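Local coordinates for protein monomethylamine methyltransferase mtmB1 (Methanosarcina barkeri, PDB 1TV2) that catalyses the transfer of the methyl group of monomethylamine to the corrinoid cofactor of its partner protein MtmC during methanogenesis from methylamine, at residues Q333-A338 against G366-K371; H294-V299 against M313-A318. One frame throughout, in Å; residues are numbered along the deposited sequence.

Interaction 1: Q333-A338 against G366-K371. With BG5 (5-hydroxyamino-3-methyl-pyrrolidine-2-carboxylic acid), chain B.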
loop_
_atom_site.group_PDB
_atom_site.type_symbol
_atom_site.label_atom_id
_atom_site.label_comp_id
_atom_site.label_asym_id
_atom_site.label_seq_id
_atom_site.Cartn_x
_atom_site.Cartn_y
_atom_site.Cartn_z
ATOM N N GLN A 333 13.220 3.303 31.822
ATOM C CA GLN A 333 13.876 2.042 31.472
ATOM C C GLN A 333 14.418 1.317 32.701
ATOM O O GLN A 333 14.848 1.943 33.671
ATOM C CB GLN A 333 14.988 2.287 30.446
ATOM C CG GLN A 333 16.047 3.272 30.884
ATOM C CD GLN A 333 16.864 3.793 29.715
ATOM O OE1 GLN A 333 17.582 3.042 29.057
ATOM N NE2 GLN A 333 16.750 5.090 29.451
ATOM N N TYR A 334 14.412 -0.011 32.631
ATOM C CA TYR A 334 14.807 -0.868 33.744
ATOM C C TYR A 334 16.185 -1.521 33.694
ATOM O O TYR A 334 16.470 -2.329 32.808
ATOM C CB TYR A 334 13.741 -1.962 33.918
ATOM C CG TYR A 334 12.381 -1.435 34.325
ATOM C CD1 TYR A 334 11.736 -0.446 33.574
ATOM C CD2 TYR A 334 11.761 -1.885 35.492
ATOM C CE1 TYR A 334 10.514 0.087 33.983
ATOM C CE2 TYR A 334 10.538 -1.361 35.909
ATOM C CZ TYR A 334 9.923 -0.373 35.156
ATOM O OH TYR A 334 8.746 0.184 35.597
ATOM N N TYR A 335 17.021 -1.183 34.673
ATOM C CA TYR A 335 18.364 -1.742 34.785
ATOM C C TYR A 335 18.647 -2.285 36.185
ATOM O O TYR A 335 19.189 -1.575 37.033
ATOM C CB TYR A 335 19.425 -0.692 34.455
ATOM C CG TYR A 335 19.676 -0.497 32.982
ATOM C CD1 TYR A 335 18.859 0.337 32.216
ATOM C CD2 TYR A 335 20.738 -1.143 32.352
ATOM C CE1 TYR A 335 19.101 0.526 30.856
ATOM C CE2 TYR A 335 20.986 -0.965 31.000
ATOM C CZ TYR A 335 20.168 -0.129 30.258
ATOM O OH TYR A 335 20.429 0.057 28.922
ATOM N N PRO A 336 18.264 -3.542 36.452
ATOM C CA PRO A 336 18.499 -4.157 37.765
ATOM C C PRO A 336 19.948 -4.633 37.845
ATOM O O PRO A 336 20.597 -4.816 36.814
ATOM C CB PRO A 336 17.538 -5.350 37.781
ATOM C CG PRO A 336 16.531 -5.036 36.701
ATOM C CD PRO A 336 17.367 -4.382 35.642
ATOM N N CYS A 337 20.447 -4.841 39.061
ATOM C CA CYS A 337 21.811 -5.327 39.250
ATOM C C CYS A 337 21.849 -6.838 39.020
ATOM O O CYS A 337 22.714 -7.348 38.305
ATOM C CB CYS A 337 22.301 -5.036 40.672
ATOM S SG CYS A 337 22.447 -3.291 41.098
ATOM N N ALA A 338 20.900 -7.544 39.626
ATOM C CA ALA A 338 20.821 -8.998 39.521
ATOM C C ALA A 338 20.423 -9.500 38.134
ATOM O O ALA A 338 19.753 -8.796 37.371
ATOM C CB ALA A 338 19.851 -9.537 40.565
ATOM N N GLY A 366 11.382 -2.422 29.808
ATOM C CA GLY A 366 12.350 -3.299 30.453
ATOM C C GLY A 366 12.270 -4.734 29.952
ATOM O O GLY A 366 11.422 -5.041 29.113
ATOM N N VAL A 367 13.097 -5.634 30.488
ATOM C CA VAL A 367 14.051 -5.334 31.556
ATOM C C VAL A 367 15.500 -5.670 31.182
ATOM O O VAL A 367 15.797 -6.787 30.764
ATOM C CB VAL A 367 13.690 -6.140 32.829
ATOM C CG1 VAL A 367 14.679 -5.833 33.949
ATOM C CG2 VAL A 367 12.252 -5.826 33.255
ATOM N N ALA A 368 16.400 -4.705 31.344
ATOM C CA ALA A 368 17.810 -4.926 31.042
ATOM C C ALA A 368 18.480 -5.588 32.248
ATOM O O ALA A 368 19.292 -4.973 32.944
ATOM C CB ALA A 368 18.493 -3.602 30.721
ATOM N N SER A 369 18.127 -6.845 32.489
ATOM C CA SER A 369 18.670 -7.601 33.611
ATOM C C SER A 369 20.191 -7.703 33.560
ATOM O O SER A 369 20.795 -7.577 32.496
ATOM C CB SER A 369 18.039 -8.992 33.638
ATOM O OG SER A 369 16.630 -8.878 33.758
ATOM N N ALA A 370 20.805 -7.934 34.720
ATOM C CA ALA A 370 22.256 -8.024 34.819
ATOM C C ALA A 370 22.862 -6.732 34.276
ATOM O O ALA A 370 23.906 -6.746 33.626
ATOM C CB ALA A 370 22.772 -9.222 34.030
ATOM N N LYS A 371 22.183 -5.619 34.547
ATOM C CA LYS A 371 22.618 -4.294 34.110
ATOM C C LYS A 371 22.706 -4.164 32.594
ATOM O O LYS A 371 23.370 -3.266 32.073
ATOM C CB LYS A 371 23.964 -3.936 34.758
ATOM C CG LYS A 371 23.898 -3.897 36.284
ATOM C CD LYS A 371 25.223 -3.504 36.922
ATOM C CE LYS A 371 25.165 -3.673 38.435
ATOM N NZ LYS A 371 26.434 -3.244 39.099
HETATM C C1 BG5 B . 14.875 1.483 25.768
HETATM C C2 BG5 B . 16.319 1.673 26.213
HETATM C C3 BG5 B . 17.164 0.445 25.919
HETATM C C4 BG5 B . 17.937 0.771 24.640
HETATM C C5 BG5 B . 18.061 2.292 24.575
HETATM C C6 BG5 B . 18.016 0.275 27.054
HETATM N N1 BG5 B . 17.018 2.850 25.522
HETATM O O1 BG5 B . 14.054 1.012 26.561
HETATM N N2 BG5 B . 17.765 2.743 23.251
HETATM O O2 BG5 B . 16.457 3.077 22.720
#

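Interaction 2: H294-V299 against M313-A318. With BG5 (5-hydroxyamino-3-methyl-pyrrolidine-2-carboxylic acid), chain B.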
loop_
_atom_site.group_PDB
_atom_site.type_symbol
_atom_site.label_atom_id
_atom_site.label_comp_id
_atom_site.label_asym_id
_atom_site.label_seq_id
_atom_site.Cartn_x
_atom_site.Cartn_y
_atom_site.Cartn_z
ATOM N N HIS A 294 9.300 10.885 26.011
ATOM C CA HIS A 294 10.650 10.854 26.573
ATOM C C HIS A 294 10.887 9.683 27.517
ATOM O O HIS A 294 10.105 9.443 28.437
ATOM C CB HIS A 294 10.941 12.165 27.320
ATOM C CG HIS A 294 12.271 12.185 28.013
ATOM N ND1 HIS A 294 13.460 12.357 27.339
ATOM C CD2 HIS A 294 12.597 12.026 29.318
ATOM C CE1 HIS A 294 14.463 12.303 28.199
ATOM N NE2 HIS A 294 13.967 12.103 29.406
ATOM N N LEU A 295 11.980 8.964 27.280
ATOM C CA LEU A 295 12.351 7.824 28.103
ATOM C C LEU A 295 13.404 8.262 29.123
ATOM O O LEU A 295 14.490 8.710 28.751
ATOM C CB LEU A 295 12.932 6.704 27.236
ATOM C CG LEU A 295 13.292 5.420 27.988
ATOM C CD1 LEU A 295 12.018 4.713 28.435
ATOM C CD2 LEU A 295 14.110 4.511 27.088
ATOM N N ASP A 296 13.072 8.129 30.402
ATOM C CA ASP A 296 13.970 8.500 31.494
ATOM C C ASP A 296 14.799 7.267 31.866
ATOM O O ASP A 296 14.689 6.215 31.225
ATOM C CB ASP A 296 13.133 8.960 32.697
ATOM C CG ASP A 296 13.945 9.715 33.747
ATOM O OD1 ASP A 296 15.185 9.809 33.626
ATOM O OD2 ASP A 296 13.321 10.217 34.706
ATOM N N GLY A 297 15.625 7.397 32.901
ATOM C CA GLY A 297 16.444 6.285 33.345
ATOM C C GLY A 297 17.510 6.735 34.330
ATOM O O GLY A 297 18.704 6.575 34.067
ATOM N N PRO A 298 17.115 7.316 35.474
ATOM C CA PRO A 298 18.113 7.766 36.451
ATOM C C PRO A 298 18.958 6.567 36.851
ATOM O O PRO A 298 18.421 5.513 37.194
ATOM C CB PRO A 298 17.262 8.286 37.610
ATOM C CG PRO A 298 15.968 8.695 36.934
ATOM C CD PRO A 298 15.749 7.550 35.970
ATOM N N VAL A 299 20.275 6.721 36.799
ATOM C CA VAL A 299 21.161 5.620 37.138
ATOM C C VAL A 299 22.185 5.997 38.217
ATOM O O VAL A 299 22.734 7.101 38.219
ATOM C CB VAL A 299 21.876 5.111 35.867
ATOM C CG1 VAL A 299 22.714 6.226 35.260
ATOM C CG2 VAL A 299 22.726 3.901 36.190
ATOM N N MET A 313 13.610 7.617 43.560
ATOM C CA MET A 313 13.093 8.897 44.041
ATOM C C MET A 313 13.205 9.950 42.940
ATOM O O MET A 313 12.301 10.767 42.750
ATOM C CB MET A 313 13.872 9.360 45.281
ATOM C CG MET A 313 13.576 8.559 46.548
ATOM S SD MET A 313 14.640 9.025 47.939
ATOM C CE MET A 313 13.975 10.626 48.357
ATOM N N ILE A 314 14.318 9.929 42.216
ATOM C CA ILE A 314 14.527 10.881 41.131
ATOM C C ILE A 314 13.455 10.698 40.052
ATOM O O ILE A 314 12.810 11.663 39.639
ATOM C CB ILE A 314 15.935 10.708 40.508
ATOM C CG1 ILE A 314 17.004 11.063 41.552
ATOM C CG2 ILE A 314 16.076 11.588 39.270
ATOM C CD1 ILE A 314 18.421 10.739 41.134
ATOM N N ALA A 315 13.263 9.459 39.605
ATOM C CA ALA A 315 12.263 9.167 38.580
ATOM C C ALA A 315 10.858 9.512 39.073
ATOM O O ALA A 315 10.068 10.128 38.356
ATOM C CB ALA A 315 12.334 7.687 38.178
ATOM N N GLY A 316 10.558 9.114 40.306
ATOM C CA GLY A 316 9.251 9.381 40.878
ATOM C C GLY A 316 8.889 10.855 40.924
ATOM O O GLY A 316 7.788 11.241 40.515
ATOM N N TRP A 317 9.802 11.687 41.420
ATOM C CA TRP A 317 9.534 13.119 41.501
ATOM C C TRP A 317 9.483 13.787 40.133
ATOM O O TRP A 317 8.628 14.639 39.877
ATOM C CB TRP A 317 10.585 13.816 42.370
ATOM C CG TRP A 317 10.309 13.704 43.839
ATOM C CD1 TRP A 317 10.530 12.619 44.638
ATOM C CD2 TRP A 317 9.739 14.716 44.683
ATOM N NE1 TRP A 317 10.131 12.891 45.926
ATOM C CE2 TRP A 317 9.641 14.170 45.981
ATOM C CE3 TRP A 317 9.298 16.030 44.466
ATOM C CZ2 TRP A 317 9.124 14.894 47.064
ATOM C CZ3 TRP A 317 8.782 16.751 45.543
ATOM C CH2 TRP A 317 8.700 16.179 46.824
ATOM N N ALA A 318 10.405 13.405 39.257
ATOM C CA ALA A 318 10.456 13.972 37.918
ATOM C C ALA A 318 9.163 13.677 37.149
ATOM O O ALA A 318 8.563 14.580 36.571
ATOM C CB ALA A 318 11.661 13.411 37.161
HETATM C C1 BG5 B . 14.875 1.483 25.768
HETATM C C2 BG5 B . 16.319 1.673 26.213
HETATM C C3 BG5 B . 17.164 0.445 25.919
HETATM C C4 BG5 B . 17.937 0.771 24.640
HETATM C C5 BG5 B . 18.061 2.292 24.575
HETATM C C6 BG5 B . 18.016 0.275 27.054
HETATM N N1 BG5 B . 17.018 2.850 25.522
HETATM O O1 BG5 B . 14.054 1.012 26.561
HETATM N N2 BG5 B . 17.765 2.743 23.251
HETATM O O2 BG5 B . 16.457 3.077 22.720
#

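Interaction 1: Q333-A338 against G366-K371
At the C-terminal mouth of the TIM barrel, the loops that leave the neighbouring parallel strands 330-333 and 363-366 run side by side, Tyr334 to Ala338 against Gly366 to Lys371. Three backbone hydrogen bonds tie them. Ala368 N gives to Tyr334 O at 2.8 Å, and Lys371 N reaches Pro336 O at 2.9 Å, almost in line with the carbonyl bond (C=O...N 172°). Ala370 N approaches Ala338 O at 3.0 Å from above the carbonyl plane. Ala370 and Lys371 both have positive phi, a turn that brings their N-H groups to Ala338 O and Pro336 O.

Side chains fill in around these bonds. The Tyr335 ring lies with one face on the methyl of Ala368, a CH-pi contact in which CB stands 3.7 Å from the ring centroid, while Lys371 O comes to the ring edge, 3.4 Å from CD2. Val367 carries CG1 anti to its backbone N (chi1 -180°), and this branch presses tightly on the Pro336 ring, 3.4 Å from CG. The extended Lys371 chain passes alongside Cys337, with CE 3.8 Å from SG, and its ammonium goes on to the carbonyl oxygen of Trp303.

The bound 5-hydroxyamino-3-methyl-pyrrolidine-2-carboxylic acid, beside Lys202 NZ and consistent with the ring of the enzyme's pyrrolysine, packs its methyl C6 3.1 Å from Tyr335 OH. Gln333 OE1 also borders it, so these loops form part of the pocket wall. Beyond the loops, helix 343-359 takes the backbone N-H groups of Cys337 and Ala338 on Glu348, whereas helix 380-393 meets Val367 through Glu382 and Met386 and binds the Ser369 hydroxyl through Glu382.

Interaction 2: H294-V299 against M313-A318
With CG opposite its own backbone nitrogen (chi1 -165°), Asp296 sends its carboxylate from strand 293-300 toward helix 309-325, and Ile314, with chi1 -65°, holds CG2 anti to its backbone N, where this methyl faces Pro298. The two segments belong to one beta-alpha-beta unit of the TIM barrel, in which helix 309-325 packs outside the strand it follows and leads on to the parallel strand 330-333.

Pro298 makes the apolar part of the contact. Its CG lies 3.7 Å from Ile314 CG2 and 4.0 Å from Ala315 CB, so the proline ring rests against two consecutive residues of the helix. The Pro298 and Ile314 side chains run past one another in opposite directions, CB of the proline also meeting the CG2 branch. With only a methyl at Ala315, the helix backbone comes close here, the CA atoms of Pro298 and Ala315 being 6.4 Å apart.

Asp296 spans Ala315 and, one turn later, Ala318, but only loosely: OD2 stays 4.2 Å from Ala315 CA and 4.4 Å from Ala318 CB, without a hydrogen bond between the segments. This buried oxygen instead forms a salt bridge with Arg361, which would be expected to offset the nearby like charge of Asp278 on helix 271-288.

On the inner side of the strand, Leu295 points to the barrel interior, where CD2 touches the bound pyrrolidine group at C1, the carbon that carries O1, 3.4 Å away. Leu295 thus faces the pocket and Asp296, next along the strand, the helix. The other carboxylate oxygen of Asp296 folds back on its own chain: Gly297 N donates to OD1 over 2.6 Å, meeting it from above the carboxylate plane.

Overall arrangement
From the N terminus, strand 293-300 comes first, and interaction 2 closes the loop that leads from it to helix 309-325. The chain then enters the barrel again as strand 330-333. Interaction 1 opens at its end and closes after helix 343-359 and strand 363-366, so the two contacts follow in series and neither nests nor crosses. Interaction 2 joins a strand to the outer helix layer; interaction 1 joins two loops at the barrel mouth. Their centres are about 15 Å apart, yet they meet where Gln333 NE2 lies 2.9 Å from Asp296 O, a probable hydrogen bond, and both border the bound pyrrolidine group.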